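Local coordinates for protein chitin binding domain (Burkholderia pseudomallei, PDB 3UAM) that probably binds chitin or a related polysaccharide as a member of the AA10 family of lytic polysaccharide monooxygenases, at residues G50-G60 / D69-R77; P123-Y131 / L173-F183. One frame throughout, in Å; residues are numbered along the deposited sequence. Where two conformers were deposited one is given.

How the interactions relate
Both contacts belong to one family domain of the LPMO_10 type and come in series, interaction 1 closing before interaction 2 opens. Their centres lie 19 Å apart. Interaction 1 joins the end of strand 49-51, an element of the mixed sheet, and the loop after it to a later part of the same loop. Interaction 2 bridges that same sheet, through strand 126-133, to the three-stranded antiparallel sheet, through its outermost strand 179-184. The two are in direct touch: the carboxylate of D69 forms a salt bridge with R127, OD2 to NE 2.7 Å, and the F53 ring packs against R128. The loop of interaction 1 is thereby tied to the strand that supplies half of interaction 2.

Interaction 1 (G50-G60 / D69-R77); sequences GGKFFPATQSG and DVANGMPPR
N72 reaches from 69-77 into 50-60 with its CB 3.3 Å from K52 O and 3.5 Å from CD2 of F53, an oblique approach with the amide and ring planes 27° apart. CG meets the same two atoms from slightly farther off. Because chi1 is 71°, CG sits between the backbone N and the carbonyl carbon, which turns the amide toward the 50-60 chain. At the tip, ND2 gives both its hydrogens to backbone carbonyls: to K52 O at 2.9 Å, nearly within the amide plane, and to Q58 O at 3.0 Å, tilted from that plane but in the plane of the Q58 carbonyl. OD1 accepts from the backbone N of L61, just beyond the segment. With both ends of the amide engaged, its rotation is fixed. The backbone adds a further bond, G60 N to N72 O at 2.8 Å, almost straight at 171°.

The two segments belong to one long loop that leaves strand 49-51 and doubles back on itself, in a domain of the LPMO family; that short strand pairs with 205-215 of the mixed sheet. At the strand, G51 N makes a weak bond to M74 O, and G51 CA makes CA-H...O contacts with the carbonyl oxygens of G73 and M74. P75 packs against the 50-60 chain, CG 3.3 Å from A56 O, while SD of M74 lies 3.2 Å from T57 O.

K52 is extended beyond CG and passes obliquely over N72, CG beside N72 CB, toward V70. NZ donates to V70 O at 2.8 Å, in the carbonyl plane. Three carbonyls, of V70, V200 and T203, and a water surround NZ and must share its three hydrogens. The water in turn donates to D69 OD2, the carboxylate oxygen that pairs with R127.

Interaction 2 (P123-Y131 / L173-F183); sequences PHKTRRWTY and LIPQGETIHEF
An aromatic cluster of W129, Y131, H181 and F183 fills the space between the two sheets of this LPMO-type beta-sandwich, where the axes of strands 128-131 and 179-183 pass 10.4 Å apart at 39°. The separation is too wide for backbone pairing, and the strands meet through side chains directed at each other. H181 stands between two partners. Its edge points at one face of W129 in a T-shaped pair, with CE1 3.4 Å from W129 CG and the planes at 74°. From the same imidazole, ND1 is hydrogen-bonded to Y131 OH at 2.7 Å, each group lying in the other's ring plane. T179 covers the same face of W129 as H181, its CG2 4.1 Å from the centroid of the six-membered ring in a CH-pi contact, while T126 CG2 lies over the opposite face. Further along, F183 CE2 sits above the centre of the Y131 ring.

At the other end of the contact T126 meets the end of helix 169-173: T126 N bonds to L173 O at 2.8 Å. P175 CG meets the edge of W129, and its CD lies 3.6 Å from T126 OG1, a hydroxyl that accepts from W198 NE1 and donates to H124 O. P123 CG packs on I174 CG2.

Y120 OH bonds both W129 NE1 and T179 OG1, so the buried indole N-H has a partner. The Y131 bond in turn probably fixes the tilt of the H181 ring against the indole.

Interaction 1 (G50-G60 / D69-R77)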
loop_
_atom_site.group_PDB
_atom_site.type_symbol
_atom_site.label_atom_id
_atom_site.label_comp_id
_atom_site.label_asym_id
_atom_site.label_seq_id
_atom_site.Cartn_x
_atom_site.Cartn_y
_atom_site.Cartn_z
ATOM N N GLY A 50 1.438 -7.284 5.831
ATOM C CA GLY A 50 0.417 -8.269 6.143
ATOM C C GLY A 50 0.095 -9.047 4.898
ATOM O O GLY A 50 0.737 -8.859 3.859
ATOM N N GLY A 51 -0.923 -9.894 4.988
ATOM C CA GLY A 51 -1.290 -10.764 3.878
ATOM C C GLY A 51 -1.601 -9.967 2.643
ATOM O O GLY A 51 -2.257 -8.927 2.723
ATOM N N LYS A 52 -1.126 -10.455 1.494
ATOM C CA LYS A 52 -1.409 -9.823 0.200
ATOM C C LYS A 52 -2.805 -10.171 -0.349
ATOM O O LYS A 52 -3.524 -10.990 0.202
ATOM C CB LYS A 52 -0.302 -10.195 -0.835
ATOM C CG LYS A 52 -0.212 -11.679 -1.155
ATOM C CD LYS A 52 1.022 -11.994 -1.991
ATOM C CE LYS A 52 1.255 -13.480 -2.125
ATOM N NZ LYS A 52 2.410 -13.800 -3.012
ATOM N N PHE A 53 -3.164 -9.522 -1.449
ATOM C CA PHE A 53 -4.428 -9.732 -2.180
ATOM C C PHE A 53 -5.643 -9.036 -1.548
ATOM O O PHE A 53 -6.793 -9.444 -1.770
ATOM C CB PHE A 53 -4.736 -11.216 -2.455
ATOM C CG PHE A 53 -3.632 -11.990 -3.108
ATOM C CD1 PHE A 53 -2.619 -11.383 -3.810
ATOM C CD2 PHE A 53 -3.639 -13.370 -3.039
ATOM C CE1 PHE A 53 -1.628 -12.137 -4.426
ATOM C CE2 PHE A 53 -2.664 -14.128 -3.654
ATOM C CZ PHE A 53 -1.641 -13.502 -4.340
ATOM N N PHE A 54 -5.399 -7.960 -0.794
ATOM C CA PHE A 54 -6.444 -6.965 -0.571
ATOM C C PHE A 54 -7.170 -6.698 -1.904
ATOM O O PHE A 54 -6.510 -6.530 -2.928
ATOM C CB PHE A 54 -5.811 -5.681 -0.029
ATOM C CG PHE A 54 -6.785 -4.577 0.197
ATOM C CD1 PHE A 54 -7.081 -3.683 -0.812
ATOM C CD2 PHE A 54 -7.389 -4.430 1.423
ATOM C CE1 PHE A 54 -7.990 -2.666 -0.588
ATOM C CE2 PHE A 54 -8.286 -3.419 1.649
ATOM C CZ PHE A 54 -8.580 -2.535 0.646
ATOM N N PRO A 55 -8.516 -6.628 -1.901
ATOM C CA PRO A 55 -9.423 -6.596 -0.759
ATOM C C PRO A 55 -9.965 -7.953 -0.316
ATOM O O PRO A 55 -10.992 -8.001 0.359
ATOM C CB PRO A 55 -10.566 -5.718 -1.282
ATOM C CG PRO A 55 -10.675 -6.101 -2.717
ATOM C CD PRO A 55 -9.235 -6.313 -3.155
ATOM N N ALA A 56 -9.280 -9.052 -0.637
ATOM C CA ALA A 56 -9.739 -10.362 -0.178
ATOM C C ALA A 56 -9.714 -10.370 1.361
ATOM O O ALA A 56 -9.006 -9.553 1.984
ATOM C CB ALA A 56 -8.875 -11.483 -0.764
ATOM N N THR A 57 -10.536 -11.226 1.969
ATOM C CA THR A 57 -10.580 -11.349 3.434
ATOM C C THR A 57 -10.189 -12.752 3.925
ATOM O O THR A 57 -10.584 -13.158 5.045
ATOM C CB THR A 57 -11.998 -11.076 3.947
ATOM O OG1 THR A 57 -12.892 -11.978 3.290
ATOM C CG2 THR A 57 -12.430 -9.624 3.650
ATOM N N GLN A 58 -9.498 -13.526 3.094
ATOM C CA GLN A 58 -9.205 -14.934 3.395
ATOM C C GLN A 58 -7.758 -15.215 2.979
ATOM O O GLN A 58 -7.248 -14.574 2.059
ATOM C CB GLN A 58 -10.144 -15.867 2.612
ATOM C CG GLN A 58 -9.723 -16.011 1.142
ATOM C CD GLN A 58 -10.827 -16.505 0.209
ATOM O OE1 GLN A 58 -11.790 -15.766 -0.078
ATOM N NE2 GLN A 58 -10.681 -17.734 -0.298
ATOM N N SER A 59 -7.121 -16.184 3.625
ATOM C CA SER A 59 -5.773 -16.618 3.233
ATOM C C SER A 59 -5.824 -17.825 2.302
ATOM O O SER A 59 -6.872 -18.444 2.121
ATOM C CB SER A 59 -4.961 -16.999 4.472
ATOM O OG SER A 59 -5.644 -18.013 5.182
ATOM N N GLY A 60 -4.670 -18.166 1.743
ATOM C CA GLY A 60 -4.506 -19.389 0.969
ATOM C C GLY A 60 -4.907 -19.288 -0.494
ATOM O O GLY A 60 -4.841 -20.282 -1.218
ATOM N N ASP A 69 3.305 -18.470 -7.524
ATOM C CA ASP A 69 3.587 -17.548 -6.433
ATOM C C ASP A 69 3.056 -18.119 -5.119
ATOM O O ASP A 69 2.102 -18.894 -5.109
ATOM C CB ASP A 69 3.011 -16.150 -6.684
ATOM C CG ASP A 69 3.934 -15.261 -7.499
ATOM O OD1 ASP A 69 4.908 -15.777 -8.110
ATOM O OD2 ASP A 69 3.649 -14.025 -7.559
ATOM N N VAL A 70 3.703 -17.748 -4.020
ATOM C CA VAL A 70 3.316 -18.235 -2.707
ATOM C C VAL A 70 1.948 -17.669 -2.395
ATOM O O VAL A 70 1.675 -16.485 -2.658
ATOM C CB VAL A 70 4.334 -17.818 -1.625
ATOM C CG1 VAL A 70 3.768 -18.053 -0.226
ATOM C CG2 VAL A 70 5.669 -18.529 -1.860
ATOM N N ALA A 71 1.076 -18.528 -1.879
ATOM C CA ALA A 71 -0.309 -18.141 -1.534
ATOM C C ALA A 71 -0.357 -17.074 -0.431
ATOM O O ALA A 71 0.563 -16.980 0.398
ATOM C CB ALA A 71 -1.105 -19.369 -1.106
ATOM N N ASN A 72 -1.413 -16.267 -0.426
ATOM C CA ASN A 72 -1.469 -15.156 0.532
ATOM C C ASN A 72 -1.695 -15.620 1.953
ATOM O O ASN A 72 -2.304 -16.658 2.197
ATOM C CB ASN A 72 -2.498 -14.086 0.147
ATOM C CG ASN A 72 -3.935 -14.531 0.304
ATOM O OD1 ASN A 72 -4.260 -15.716 0.191
ATOM N ND2 ASN A 72 -4.822 -13.557 0.536
ATOM N N GLY A 73 -1.172 -14.844 2.884
ATOM C CA GLY A 73 -1.616 -14.932 4.280
ATOM C C GLY A 73 -2.890 -14.127 4.442
ATOM O O GLY A 73 -3.433 -13.598 3.464
ATOM N N MET A 74 -3.369 -14.005 5.671
ATOM C CA MET A 74 -4.618 -13.261 5.922
ATOM C C MET A 74 -4.431 -11.775 5.670
ATOM O O MET A 74 -3.559 -11.154 6.266
ATOM C CB MET A 74 -5.099 -13.477 7.350
ATOM C CG MET A 74 -6.467 -12.846 7.661
ATOM S SD MET A 74 -7.849 -13.499 6.680
ATOM C CE MET A 74 -8.197 -15.029 7.538
ATOM N N PRO A 75 -5.195 -11.201 4.729
ATOM C CA PRO A 75 -5.014 -9.763 4.528
ATOM C C PRO A 75 -5.483 -8.938 5.745
ATOM O O PRO A 75 -6.186 -9.455 6.602
ATOM C CB PRO A 75 -5.871 -9.466 3.283
ATOM C CG PRO A 75 -6.012 -10.780 2.592
ATOM C CD PRO A 75 -6.111 -11.772 3.722
ATOM N N PRO A 76 -5.067 -7.675 5.838
ATOM C CA PRO A 76 -5.466 -6.872 6.991
ATOM C C PRO A 76 -6.983 -6.712 7.086
ATOM O O PRO A 76 -7.635 -6.463 6.078
ATOM C CB PRO A 76 -4.820 -5.520 6.722
ATOM C CG PRO A 76 -3.700 -5.816 5.777
ATOM C CD PRO A 76 -4.209 -6.925 4.916
ATOM N N ARG A 77 -7.532 -6.912 8.272
ATOM C CA ARG A 77 -8.966 -6.720 8.453
ATOM C C ARG A 77 -9.360 -5.247 8.326
ATOM O O ARG A 77 -8.502 -4.339 8.375
ATOM C CB ARG A 77 -9.467 -7.328 9.770
ATOM C CG ARG A 77 -9.005 -6.702 11.081
ATOM C CD ARG A 77 -9.681 -7.477 12.212
ATOM N NE ARG A 77 -9.446 -6.972 13.564
ATOM C CZ ARG A 77 -10.159 -6.007 14.137
ATOM N NH1 ARG A 77 -11.122 -5.401 13.461
ATOM N NH2 ARG A 77 -9.889 -5.618 15.369
HETATM O O HOH W 1 1.854 -12.971 -5.492
#

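Interaction 2 (P123-Y131 / L173-F183)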
loop_
_atom_site.group_PDB
_atom_site.type_symbol
_atom_site.label_atom_id
_atom_site.label_comp_id
_atom_site.label_asym_id
_atom_site.label_seq_id
_atom_site.Cartn_x
_atom_site.Cartn_y
_atom_site.Cartn_z
ATOM N N PRO A 123 15.170 -5.289 -1.065
ATOM C CA PRO A 123 13.859 -5.441 -1.673
ATOM C C PRO A 123 13.514 -6.866 -2.021
ATOM O O PRO A 123 14.370 -7.661 -2.358
ATOM C CB PRO A 123 13.934 -4.562 -2.949
ATOM C CG PRO A 123 15.394 -4.324 -3.180
ATOM C CD PRO A 123 16.023 -4.350 -1.819
ATOM N N HIS A 124 12.242 -7.184 -1.888
ATOM C CA HIS A 124 11.711 -8.510 -2.216
ATOM C C HIS A 124 11.511 -8.709 -3.693
ATOM O O HIS A 124 11.339 -7.741 -4.458
ATOM C CB HIS A 124 10.343 -8.652 -1.557
ATOM C CG HIS A 124 10.393 -9.063 -0.118
ATOM N ND1 HIS A 124 10.824 -10.272 0.260
ATOM C CD2 HIS A 124 10.041 -8.379 1.044
ATOM C CE1 HIS A 124 10.737 -10.378 1.607
ATOM N NE2 HIS A 124 10.243 -9.217 2.085
ATOM N N LYS A 125 11.495 -9.971 -4.116
ATOM C CA LYS A 125 10.914 -10.328 -5.427
ATOM C C LYS A 125 9.458 -9.870 -5.497
ATOM O O LYS A 125 8.670 -10.220 -4.654
ATOM C CB LYS A 125 10.975 -11.831 -5.644
ATOM C CG LYS A 125 12.375 -12.365 -5.843
ATOM C CD LYS A 125 12.384 -13.870 -6.040
ATOM C CE LYS A 125 13.801 -14.386 -6.271
ATOM N NZ LYS A 125 13.852 -15.856 -6.530
ATOM N N THR A 126 9.112 -9.087 -6.503
ATOM C CA THR A 126 7.820 -8.389 -6.551
ATOM C C THR A 126 6.892 -8.907 -7.652
ATOM O O THR A 126 7.291 -8.972 -8.802
ATOM C CB THR A 126 8.050 -6.910 -6.815
ATOM O OG1 THR A 126 8.885 -6.372 -5.789
ATOM C CG2 THR A 126 6.715 -6.141 -6.883
ATOM N N ARG A 127 5.649 -9.236 -7.310
ATOM C CA ARG A 127 4.663 -9.581 -8.334
ATOM C C ARG A 127 4.003 -8.344 -8.913
ATOM O O ARG A 127 3.858 -8.237 -10.111
ATOM C CB ARG A 127 3.599 -10.554 -7.810
ATOM C CG ARG A 127 2.617 -11.014 -8.877
ATOM C CD ARG A 127 3.310 -11.541 -10.130
ATOM N NE ARG A 127 4.233 -12.627 -9.831
ATOM C CZ ARG A 127 5.214 -13.045 -10.632
ATOM N NH1 ARG A 127 5.450 -12.440 -11.783
ATOM N NH2 ARG A 127 6.010 -14.039 -10.249
ATOM N N ARG A 128 3.607 -7.413 -8.056
ATOM C CA ARG A 128 2.919 -6.204 -8.500
ATOM C C ARG A 128 2.942 -5.079 -7.452
ATOM O O ARG A 128 3.273 -5.292 -6.283
ATOM C CB ARG A 128 1.471 -6.529 -8.889
ATOM C CG ARG A 128 0.582 -6.905 -7.711
ATOM C CD ARG A 128 -0.887 -7.177 -8.062
ATOM N NE ARG A 128 -1.057 -8.303 -8.986
ATOM C CZ ARG A 128 -0.854 -9.580 -8.664
ATOM N NH1 ARG A 128 -0.438 -9.918 -7.444
ATOM N NH2 ARG A 128 -1.047 -10.529 -9.570
ATOM N N TRP A 129 2.604 -3.877 -7.921
ATOM C CA TRP A 129 2.217 -2.766 -7.094
ATOM C C TRP A 129 0.845 -2.378 -7.559
ATOM O O TRP A 129 0.575 -2.359 -8.758
ATOM C CB TRP A 129 3.117 -1.570 -7.328
ATOM C CG TRP A 129 4.547 -1.737 -6.947
ATOM C CD1 TRP A 129 5.184 -1.290 -5.793
ATOM C CD2 TRP A 129 5.592 -2.364 -7.741
ATOM N NE1 TRP A 129 6.527 -1.586 -5.830
ATOM C CE2 TRP A 129 6.835 -2.230 -6.967
ATOM C CE3 TRP A 129 5.632 -2.971 -8.986
ATOM C CZ2 TRP A 129 8.043 -2.714 -7.436
ATOM C CZ3 TRP A 129 6.859 -3.460 -9.449
ATOM C CH2 TRP A 129 8.039 -3.332 -8.675
ATOM N N THR A 130 -0.027 -2.065 -6.614
ATOM C CA THR A 130 -1.408 -1.736 -6.895
ATOM C C THR A 130 -1.748 -0.450 -6.138
ATOM O O THR A 130 -1.240 -0.237 -5.018
ATOM C CB THR A 130 -2.359 -2.841 -6.412
ATOM O OG1 THR A 130 -2.111 -4.056 -7.141
ATOM C CG2 THR A 130 -3.777 -2.425 -6.710
ATOM N N TYR A 131 -2.557 0.402 -6.765
ATOM C CA TYR A 131 -3.001 1.645 -6.165
ATOM C C TYR A 131 -4.526 1.673 -6.144
ATOM O O TYR A 131 -5.159 1.580 -7.165
ATOM C CB TYR A 131 -2.426 2.838 -6.909
ATOM C CG TYR A 131 -0.913 2.820 -6.899
ATOM C CD1 TYR A 131 -0.215 3.407 -5.853
ATOM C CD2 TYR A 131 -0.188 2.189 -7.904
ATOM C CE1 TYR A 131 1.162 3.390 -5.813
ATOM C CE2 TYR A 131 1.195 2.180 -7.873
ATOM C CZ TYR A 131 1.867 2.779 -6.810
ATOM O OH TYR A 131 3.244 2.780 -6.708
ATOM N N LEU A 173 12.362 -9.517 -11.213
ATOM C CA LEU A 173 11.391 -9.290 -10.138
ATOM C C LEU A 173 11.861 -8.391 -9.003
ATOM O O LEU A 173 11.018 -7.897 -8.247
ATOM C CB LEU A 173 10.870 -10.619 -9.560
ATOM C CG LEU A 173 10.218 -11.565 -10.586
ATOM C CD1 LEU A 173 9.786 -12.878 -9.934
ATOM C CD2 LEU A 173 9.047 -10.896 -11.285
ATOM N N ILE A 174 13.167 -8.186 -8.838
ATOM C CA ILE A 174 13.626 -7.423 -7.658
ATOM C C ILE A 174 14.019 -5.993 -8.028
ATOM O O ILE A 174 14.928 -5.809 -8.825
ATOM C CB ILE A 174 14.843 -8.055 -6.959
ATOM C CG1 ILE A 174 14.593 -9.542 -6.622
ATOM C CG2 ILE A 174 15.177 -7.256 -5.682
ATOM C CD1 ILE A 174 15.858 -10.248 -6.139
ATOM N N PRO A 175 13.353 -4.987 -7.441
ATOM C CA PRO A 175 13.791 -3.600 -7.632
ATOM C C PRO A 175 15.275 -3.430 -7.320
ATOM O O PRO A 175 15.771 -4.016 -6.356
ATOM C CB PRO A 175 12.957 -2.816 -6.616
ATOM C CG PRO A 175 11.744 -3.653 -6.382
ATOM C CD PRO A 175 12.200 -5.082 -6.525
ATOM N N GLN A 176 15.968 -2.661 -8.150
ATOM C CA GLN A 176 17.382 -2.349 -7.954
ATOM C C GLN A 176 17.542 -0.932 -7.366
ATOM O O GLN A 176 18.666 -0.460 -7.099
ATOM C CB GLN A 176 18.135 -2.471 -9.296
ATOM N N GLY A 177 16.421 -0.261 -7.146
ATOM C CA GLY A 177 16.421 1.090 -6.605
ATOM C C GLY A 177 15.000 1.503 -6.325
ATOM O O GLY A 177 14.090 0.671 -6.359
ATOM N N GLU A 178 14.808 2.777 -6.029
ATOM C CA GLU A 178 13.475 3.331 -5.876
ATOM C C GLU A 178 12.591 2.946 -7.064
ATOM O O GLU A 178 13.022 3.006 -8.218
ATOM C CB GLU A 178 13.537 4.861 -5.786
ATOM C CG GLU A 178 14.007 5.386 -4.420
ATOM C CD GLU A 178 14.119 6.900 -4.384
ATOM O OE1 GLU A 178 13.590 7.563 -5.325
ATOM O OE2 GLU A 178 14.744 7.433 -3.446
ATOM N N THR A 179 11.357 2.562 -6.763
ATOM C CA THR A 179 10.350 2.342 -7.791
ATOM C C THR A 179 9.540 3.633 -7.974
ATOM O O THR A 179 8.940 4.141 -7.024
ATOM C CB THR A 179 9.390 1.215 -7.408
ATOM O OG1 THR A 179 10.145 0.039 -7.067
ATOM C CG2 THR A 179 8.395 0.925 -8.578
ATOM N N ILE A 180 9.524 4.143 -9.197
ATOM C CA ILE A 180 8.826 5.368 -9.529
ATOM C C ILE A 180 7.653 5.093 -10.480
ATOM O O ILE A 180 7.845 4.642 -11.613
ATOM C CB ILE A 180 9.792 6.357 -10.163
ATOM C CG1 ILE A 180 10.962 6.580 -9.197
ATOM C CG2 ILE A 180 9.102 7.680 -10.465
ATOM C CD1 ILE A 180 12.270 6.702 -9.916
ATOM N N HIS A 181 6.445 5.371 -10.005
ATOM C CA HIS A 181 5.221 5.181 -10.781
ATOM C C HIS A 181 4.576 6.505 -10.995
ATOM O O HIS A 181 4.702 7.384 -10.147
ATOM C CB HIS A 181 4.276 4.257 -10.040
ATOM C CG HIS A 181 4.774 2.825 -9.962
ATOM N ND1 HIS A 181 4.615 2.058 -8.869
ATOM C CD2 HIS A 181 5.436 2.035 -10.905
ATOM C CE1 HIS A 181 5.130 0.832 -9.105
ATOM N NE2 HIS A 181 5.646 0.823 -10.343
ATOM N N GLU A 182 3.878 6.664 -12.111
ATOM C CA GLU A 182 3.167 7.915 -12.398
ATOM C C GLU A 182 1.820 7.620 -13.022
ATOM O O GLU A 182 1.717 6.818 -13.948
ATOM C CB GLU A 182 3.981 8.827 -13.340
ATOM C CG GLU A 182 3.338 10.203 -13.580
ATOM C CD GLU A 182 4.319 11.238 -14.124
ATOM O OE1 GLU A 182 5.070 10.891 -15.057
ATOM O OE2 GLU A 182 4.361 12.396 -13.603
ATOM N N PHE A 183 0.789 8.285 -12.525
ATOM C CA PHE A 183 -0.545 8.171 -13.102
ATOM C C PHE A 183 -1.370 9.417 -12.796
ATOM O O PHE A 183 -0.952 10.268 -12.017
ATOM C CB PHE A 183 -1.246 6.915 -12.574
ATOM C CG PHE A 183 -1.112 6.706 -11.091
ATOM C CD1 PHE A 183 -1.959 7.339 -10.211
ATOM C CD2 PHE A 183 -0.167 5.815 -10.581
ATOM C CE1 PHE A 183 -1.854 7.119 -8.846
ATOM C CE2 PHE A 183 -0.046 5.599 -9.211
ATOM C CZ PHE A 183 -0.892 6.252 -8.343
#